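Putative NTP pyrophosphohydrolase (Exiguobacterium sibiricum 255-15, PDB 3NL9) probably hydrolyses nucleoside triphosphates to monophosphates and pyrophosphate, as a dimeric, all-helical relative of the MazG-type pyrophosphohydrolases. Local coordinates at residues G113-A126 and W152-Q166. Numbering follows the deposited sequence.
Sequences GLEPGPLFEIVQQA and WLPPEPQLEAEVVRQ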
loop_
_atom_site.group_PDB
_atom_site.type_symbol
_atom_site.label_atom_id
_atom_site.label_comp_id
_atom_site.label_asym_id
_atom_site.label_seq_id
_atom_site.Cartn_x
_atom_site.Cartn_y
_atom_site.Cartn_z
ATOM N N GLY A 113 11.568 7.465 7.959
ATOM C CA GLY A 113 12.065 7.159 9.297
ATOM C C GLY A 113 10.974 7.040 10.356
ATOM O O GLY A 113 11.193 7.368 11.523
ATOM N N LEU A 114 9.795 6.600 9.934
ATOM C CA LEU A 114 8.672 6.382 10.838
ATOM C C LEU A 114 8.376 4.899 10.988
ATOM O O LEU A 114 8.251 4.155 9.983
ATOM C CB LEU A 114 7.395 7.072 10.339
ATOM C CG LEU A 114 7.201 8.572 10.495
ATOM C CD1 LEU A 114 5.952 8.956 9.681
ATOM C CD2 LEU A 114 7.091 8.994 11.961
ATOM N N GLU A 115 8.214 4.475 12.241
ATOM C CA GLU A 115 7.824 3.101 12.540
ATOM C C GLU A 115 6.323 3.075 12.409
ATOM O O GLU A 115 5.641 3.919 13.027
ATOM C CB GLU A 115 8.340 2.699 13.925
ATOM C CG GLU A 115 9.821 2.508 13.879
ATOM C CD GLU A 115 10.477 2.289 15.215
ATOM O OE1 GLU A 115 9.766 2.133 16.231
ATOM O OE2 GLU A 115 11.732 2.289 15.218
ATOM N N PRO A 116 5.796 2.187 11.531
ATOM C CA PRO A 116 4.356 2.170 11.231
ATOM C C PRO A 116 3.456 1.538 12.296
ATOM O O PRO A 116 2.255 1.860 12.369
ATOM C CB PRO A 116 4.276 1.312 9.942
ATOM C CG PRO A 116 5.408 0.412 10.021
ATOM C CD PRO A 116 6.527 1.289 10.612
ATOM N N GLY A 117 3.996 0.612 13.077
ATOM C CA GLY A 117 3.171 -0.141 14.033
ATOM C C GLY A 117 2.287 0.708 14.957
ATOM O O GLY A 117 1.073 0.484 15.044
ATOM N N PRO A 118 2.876 1.679 15.637
ATOM C CA PRO A 118 2.104 2.525 16.572
ATOM C C PRO A 118 1.089 3.407 15.881
ATOM O O PRO A 118 0.032 3.688 16.439
ATOM C CB PRO A 118 3.178 3.369 17.251
ATOM C CG PRO A 118 4.438 2.554 17.128
ATOM C CD PRO A 118 4.331 1.876 15.794
ATOM N N LEU A 119 1.404 3.851 14.658
ATOM C CA LEU A 119 0.457 4.625 13.889
ATOM C C LEU A 119 -0.709 3.761 13.435
ATOM O O LEU A 119 -1.868 4.172 13.535
ATOM C CB LEU A 119 1.151 5.271 12.682
ATOM C CG LEU A 119 2.287 6.272 12.970
ATOM C CD1 LEU A 119 3.074 6.589 11.650
ATOM C CD2 LEU A 119 1.759 7.559 13.589
ATOM N N PHE A 120 -0.407 2.573 12.900
ATOM C CA PHE A 120 -1.463 1.629 12.512
ATOM C C PHE A 120 -2.367 1.307 13.741
ATOM O O PHE A 120 -3.577 1.243 13.619
ATOM C CB PHE A 120 -0.850 0.325 11.936
ATOM C CG PHE A 120 -1.876 -0.754 11.640
ATOM C CD1 PHE A 120 -2.321 -1.582 12.630
ATOM C CD2 PHE A 120 -2.378 -0.917 10.354
ATOM C CE1 PHE A 120 -3.245 -2.563 12.376
ATOM C CE2 PHE A 120 -3.316 -1.931 10.073
ATOM C CZ PHE A 120 -3.748 -2.741 11.079
ATOM N N GLU A 121 -1.759 1.095 14.902
ATOM C CA GLU A 121 -2.519 0.809 16.149
ATOM C C GLU A 121 -3.546 1.910 16.474
ATOM O O GLU A 121 -4.661 1.625 16.873
ATOM C CB GLU A 121 -1.541 0.624 17.317
ATOM C CG GLU A 121 -2.191 0.217 18.626
ATOM C CD GLU A 121 -1.148 -0.076 19.731
ATOM O OE1 GLU A 121 0.038 -0.340 19.405
ATOM O OE2 GLU A 121 -1.527 -0.052 20.920
ATOM N N ILE A 122 -3.159 3.166 16.276
ATOM C CA ILE A 122 -4.055 4.308 16.515
ATOM C C ILE A 122 -5.249 4.272 15.530
ATOM O O ILE A 122 -6.424 4.439 15.924
ATOM C CB ILE A 122 -3.258 5.658 16.454
ATOM C CG1 ILE A 122 -2.353 5.760 17.678
ATOM C CG2 ILE A 122 -4.221 6.843 16.360
ATOM C CD1 ILE A 122 -1.200 6.704 17.517
ATOM N N VAL A 123 -4.962 3.991 14.263
ATOM C CA VAL A 123 -6.010 3.926 13.211
ATOM C C VAL A 123 -6.940 2.769 13.519
ATOM O O VAL A 123 -8.167 2.904 13.502
ATOM C CB VAL A 123 -5.375 3.799 11.784
ATOM C CG1 VAL A 123 -6.414 3.481 10.723
ATOM C CG2 VAL A 123 -4.697 5.095 11.389
ATOM N N GLN A 124 -6.358 1.615 13.820
ATOM C CA GLN A 124 -7.159 0.441 14.193
ATOM C C GLN A 124 -8.116 0.683 15.348
ATOM O O GLN A 124 -9.298 0.270 15.302
ATOM C CB GLN A 124 -6.219 -0.737 14.563
ATOM C CG GLN A 124 -6.957 -2.005 15.055
ATOM C CD GLN A 124 -7.822 -2.617 13.976
ATOM O OE1 GLN A 124 -7.701 -2.282 12.796
ATOM N NE2 GLN A 124 -8.626 -3.584 14.355
ATOM N N GLN A 125 -7.606 1.303 16.406
ATOM C CA GLN A 125 -8.408 1.486 17.618
ATOM C C GLN A 125 -9.567 2.473 17.381
ATOM O O GLN A 125 -10.710 2.246 17.814
ATOM C CB GLN A 125 -7.518 1.909 18.784
ATOM C CG GLN A 125 -6.581 0.806 19.213
ATOM C CD GLN A 125 -5.840 1.064 20.522
ATOM O OE1 GLN A 125 -6.174 1.974 21.286
ATOM N NE2 GLN A 125 -4.847 0.225 20.795
ATOM N N ALA A 126 -9.282 3.536 16.657
ATOM C CA ALA A 126 -10.290 4.536 16.282
ATOM C C ALA A 126 -11.370 3.932 15.362
ATOM O O ALA A 126 -12.574 4.201 15.499
ATOM C CB ALA A 126 -9.582 5.745 15.593
ATOM N N TRP A 152 -16.998 10.159 19.428
ATOM C CA TRP A 152 -15.894 9.438 18.807
ATOM C C TRP A 152 -14.660 10.314 18.794
ATOM O O TRP A 152 -14.763 11.492 18.431
ATOM C CB TRP A 152 -16.266 9.072 17.382
ATOM C CG TRP A 152 -15.222 8.283 16.626
ATOM C CD1 TRP A 152 -14.868 6.992 16.839
ATOM C CD2 TRP A 152 -14.435 8.746 15.530
ATOM N NE1 TRP A 152 -13.891 6.615 15.944
ATOM C CE2 TRP A 152 -13.614 7.675 15.122
ATOM C CE3 TRP A 152 -14.346 9.963 14.843
ATOM C CZ2 TRP A 152 -12.715 7.784 14.052
ATOM C CZ3 TRP A 152 -13.454 10.074 13.776
ATOM C CH2 TRP A 152 -12.645 8.989 13.394
ATOM N N LEU A 153 -13.523 9.776 19.255
ATOM C CA LEU A 153 -12.271 10.508 19.218
ATOM C C LEU A 153 -11.522 10.194 17.919
ATOM O O LEU A 153 -11.116 9.022 17.686
ATOM C CB LEU A 153 -11.391 10.157 20.418
ATOM C CG LEU A 153 -12.025 10.302 21.816
ATOM C CD1 LEU A 153 -11.097 9.730 22.917
ATOM C CD2 LEU A 153 -12.408 11.773 22.082
ATOM N N PRO A 154 -11.283 11.238 17.093
ATOM C CA PRO A 154 -10.649 11.026 15.798
ATOM C C PRO A 154 -9.146 10.714 15.931
ATOM O O PRO A 154 -8.479 11.167 16.884
ATOM C CB PRO A 154 -10.896 12.356 15.047
ATOM C CG PRO A 154 -11.052 13.373 16.107
ATOM C CD PRO A 154 -11.608 12.669 17.319
ATOM N N PRO A 155 -8.621 9.913 14.998
ATOM C CA PRO A 155 -7.225 9.483 15.096
ATOM C C PRO A 155 -6.191 10.553 14.770
ATOM O O PRO A 155 -5.074 10.448 15.245
ATOM C CB PRO A 155 -7.130 8.351 14.066
ATOM C CG PRO A 155 -8.237 8.618 13.088
ATOM C CD PRO A 155 -9.327 9.266 13.872
ATOM N N GLU A 156 -6.539 11.564 13.984
ATOM C CA GLU A 156 -5.506 12.483 13.427
ATOM C C GLU A 156 -4.608 13.149 14.481
ATOM O O GLU A 156 -3.375 13.121 14.355
ATOM C CB GLU A 156 -6.109 13.542 12.473
ATOM C CG GLU A 156 -6.601 12.979 11.137
ATOM C CD GLU A 156 -7.961 12.282 11.222
ATOM O OE1 GLU A 156 -8.618 12.323 12.295
ATOM O OE2 GLU A 156 -8.390 11.714 10.195
ATOM N N PRO A 157 -5.202 13.716 15.544
ATOM C CA PRO A 157 -4.327 14.345 16.527
ATOM C C PRO A 157 -3.419 13.366 17.269
ATOM O O PRO A 157 -2.316 13.740 17.672
ATOM C CB PRO A 157 -5.323 15.018 17.491
ATOM C CG PRO A 157 -6.571 15.206 16.645
ATOM C CD PRO A 157 -6.624 13.963 15.846
ATOM N N GLN A 158 -3.877 12.130 17.470
ATOM C CA GLN A 158 -3.068 11.113 18.175
ATOM C C GLN A 158 -1.922 10.639 17.253
ATOM O O GLN A 158 -0.765 10.401 17.696
ATOM C CB GLN A 158 -3.960 9.920 18.560
ATOM C CG GLN A 158 -5.295 10.284 19.279
ATOM C CD GLN A 158 -6.173 9.070 19.574
ATOM O OE1 GLN A 158 -5.807 8.238 20.402
ATOM N NE2 GLN A 158 -7.342 8.969 18.911
ATOM N N LEU A 159 -2.255 10.509 15.971
ATOM C CA LEU A 159 -1.281 10.117 14.955
ATOM C C LEU A 159 -0.208 11.174 14.960
ATOM O O LEU A 159 0.964 10.849 14.980
ATOM C CB LEU A 159 -1.902 9.986 13.541
ATOM C CG LEU A 159 -2.860 8.826 13.272
ATOM C CD1 LEU A 159 -3.653 8.978 11.906
ATOM C CD2 LEU A 159 -2.040 7.482 13.339
ATOM N N GLU A 160 -0.601 12.453 15.013
ATOM C CA GLU A 160 0.389 13.533 15.071
ATOM C C GLU A 160 1.244 13.481 16.346
ATOM O O GLU A 160 2.483 13.685 16.301
ATOM C CB GLU A 160 -0.283 14.914 14.956
ATOM C CG GLU A 160 0.696 16.121 15.067
ATOM C CD GLU A 160 0.005 17.484 14.904
ATOM O OE1 GLU A 160 -1.002 17.586 14.161
ATOM O OE2 GLU A 160 0.476 18.451 15.514
ATOM N N ALA A 161 0.595 13.255 17.489
ATOM C CA ALA A 161 1.326 13.132 18.750
ATOM C C ALA A 161 2.312 11.958 18.713
ATOM O O ALA A 161 3.388 12.018 19.312
ATOM C CB ALA A 161 0.327 12.967 19.945
ATOM N N GLU A 162 1.930 10.893 18.021
ATOM C CA GLU A 162 2.790 9.702 17.849
ATOM C C GLU A 162 4.032 10.009 16.993
ATOM O O GLU A 162 5.148 9.540 17.297
ATOM C CB GLU A 162 1.966 8.546 17.247
ATOM C CG GLU A 162 2.731 7.227 16.915
ATOM C CD GLU A 162 3.644 6.730 18.040
ATOM O OE1 GLU A 162 3.282 6.834 19.247
ATOM O OE2 GLU A 162 4.734 6.196 17.711
ATOM N N VAL A 163 3.838 10.798 15.944
ATOM C CA VAL A 163 4.947 11.266 15.129
ATOM C C VAL A 163 5.920 12.065 16.007
ATOM O O VAL A 163 7.100 11.755 15.999
ATOM C CB VAL A 163 4.491 12.054 13.873
ATOM C CG1 VAL A 163 5.685 12.602 13.111
ATOM C CG2 VAL A 163 3.680 11.158 12.931
ATOM N N VAL A 164 5.423 13.051 16.765
ATOM C CA VAL A 164 6.260 13.852 17.711
ATOM C C VAL A 164 6.976 12.956 18.734
ATOM O O VAL A 164 8.151 13.151 19.021
ATOM C CB VAL A 164 5.433 14.947 18.444
ATOM C CG1 VAL A 164 6.298 15.724 19.484
ATOM C CG2 VAL A 164 4.831 15.924 17.437
ATOM N N ARG A 165 6.271 11.958 19.272
ATOM C CA ARG A 165 6.886 11.006 20.196
ATOM C C ARG A 165 8.089 10.278 19.553
ATOM O O ARG A 165 9.153 10.168 20.154
ATOM C CB ARG A 165 5.859 9.972 20.687
ATOM C CG ARG A 165 6.406 9.032 21.772
ATOM C CD ARG A 165 5.532 7.802 21.984
ATOM N NE ARG A 165 5.633 6.843 20.874
ATOM C CZ ARG A 165 6.688 6.061 20.640
ATOM N NH1 ARG A 165 7.767 6.108 21.432
ATOM N NH2 ARG A 165 6.664 5.226 19.601
ATOM N N GLN A 166 7.902 9.764 18.345
ATOM C CA GLN A 166 9.007 9.137 17.605
ATOM C C GLN A 166 10.166 10.095 17.309
ATOM O O GLN A 166 11.340 9.716 17.473
ATOM C CB GLN A 166 8.527 8.512 16.310
ATOM C CG GLN A 166 7.619 7.330 16.529
ATOM C CD GLN A 166 7.398 6.534 15.260
ATOM O OE1 GLN A 166 8.273 6.470 14.403
ATOM N NE2 GLN A 166 6.231 5.923 15.145
HETATM O O HOH W 1 10.978 6.485 14.480
#
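Gln166 grips the backbone N and O of Glu115 with its amide: Glu115 N gives its hydrogen to Gln166 OE1 (2.9 Å) and Gln166 NE2 gives one to Glu115 O (3.0 Å), each on a lone pair in the carbonyl plane. A glutamine suits the place because one flat amide supplies both the acceptor and the donor that a non-helical residue leaves over, and its chain, extended beyond CG (chi2 -167°), carries the amide across to the Glu115 backbone. A water links Gln166 OE1 to Gly113 O. Farther along, Ile122 points into the partner helix; its CG2 lies 3.8 Å from Leu159 CD2 and its CD1 packs on Glu162 CB, while Leu159 CD2 rests on Leu119 O and reaches Val123. The small Ala126 lets the Pro155 ring close in, CB to CB 3.9 Å, and Ala126 O takes a bond from Trp152 NE1 (2.8 Å), in the plane of the indole.

Helix segments 117-126 and 156-166 run antiparallel, at 165° with their axes 9.5 Å apart, the C-terminal helix packing back on its predecessor after a long, mostly irregular connection. Leu119 and Val123, on the flank of this pair, also pack on Thr99 of the second subunit, and from the far side Phe120 and Gln124 reach Tyr103 of that subunit.

Glu162 both steadies the Gln166 amide and packs across the contact. Its OE2 accepts from Gln166 NE2 on its anti lone pair (3.0 Å) and from Arg165 NH2 on its syn one; Arg165 NE holds Glu162 OE1, a side-on salt bridge. With CG anti to the backbone N (chi1 176°) and a bend at chi2, Glu162 sets CG 3.5 Å from Leu119 CD2 and its carboxylate against Pro118 CB. A leucine in its place would probably leave the Gln166 amide freer to turn and Arg165 without this carboxylate partner. Glu169 is a second partner for Arg165, and Lys170 pairs with Glu115.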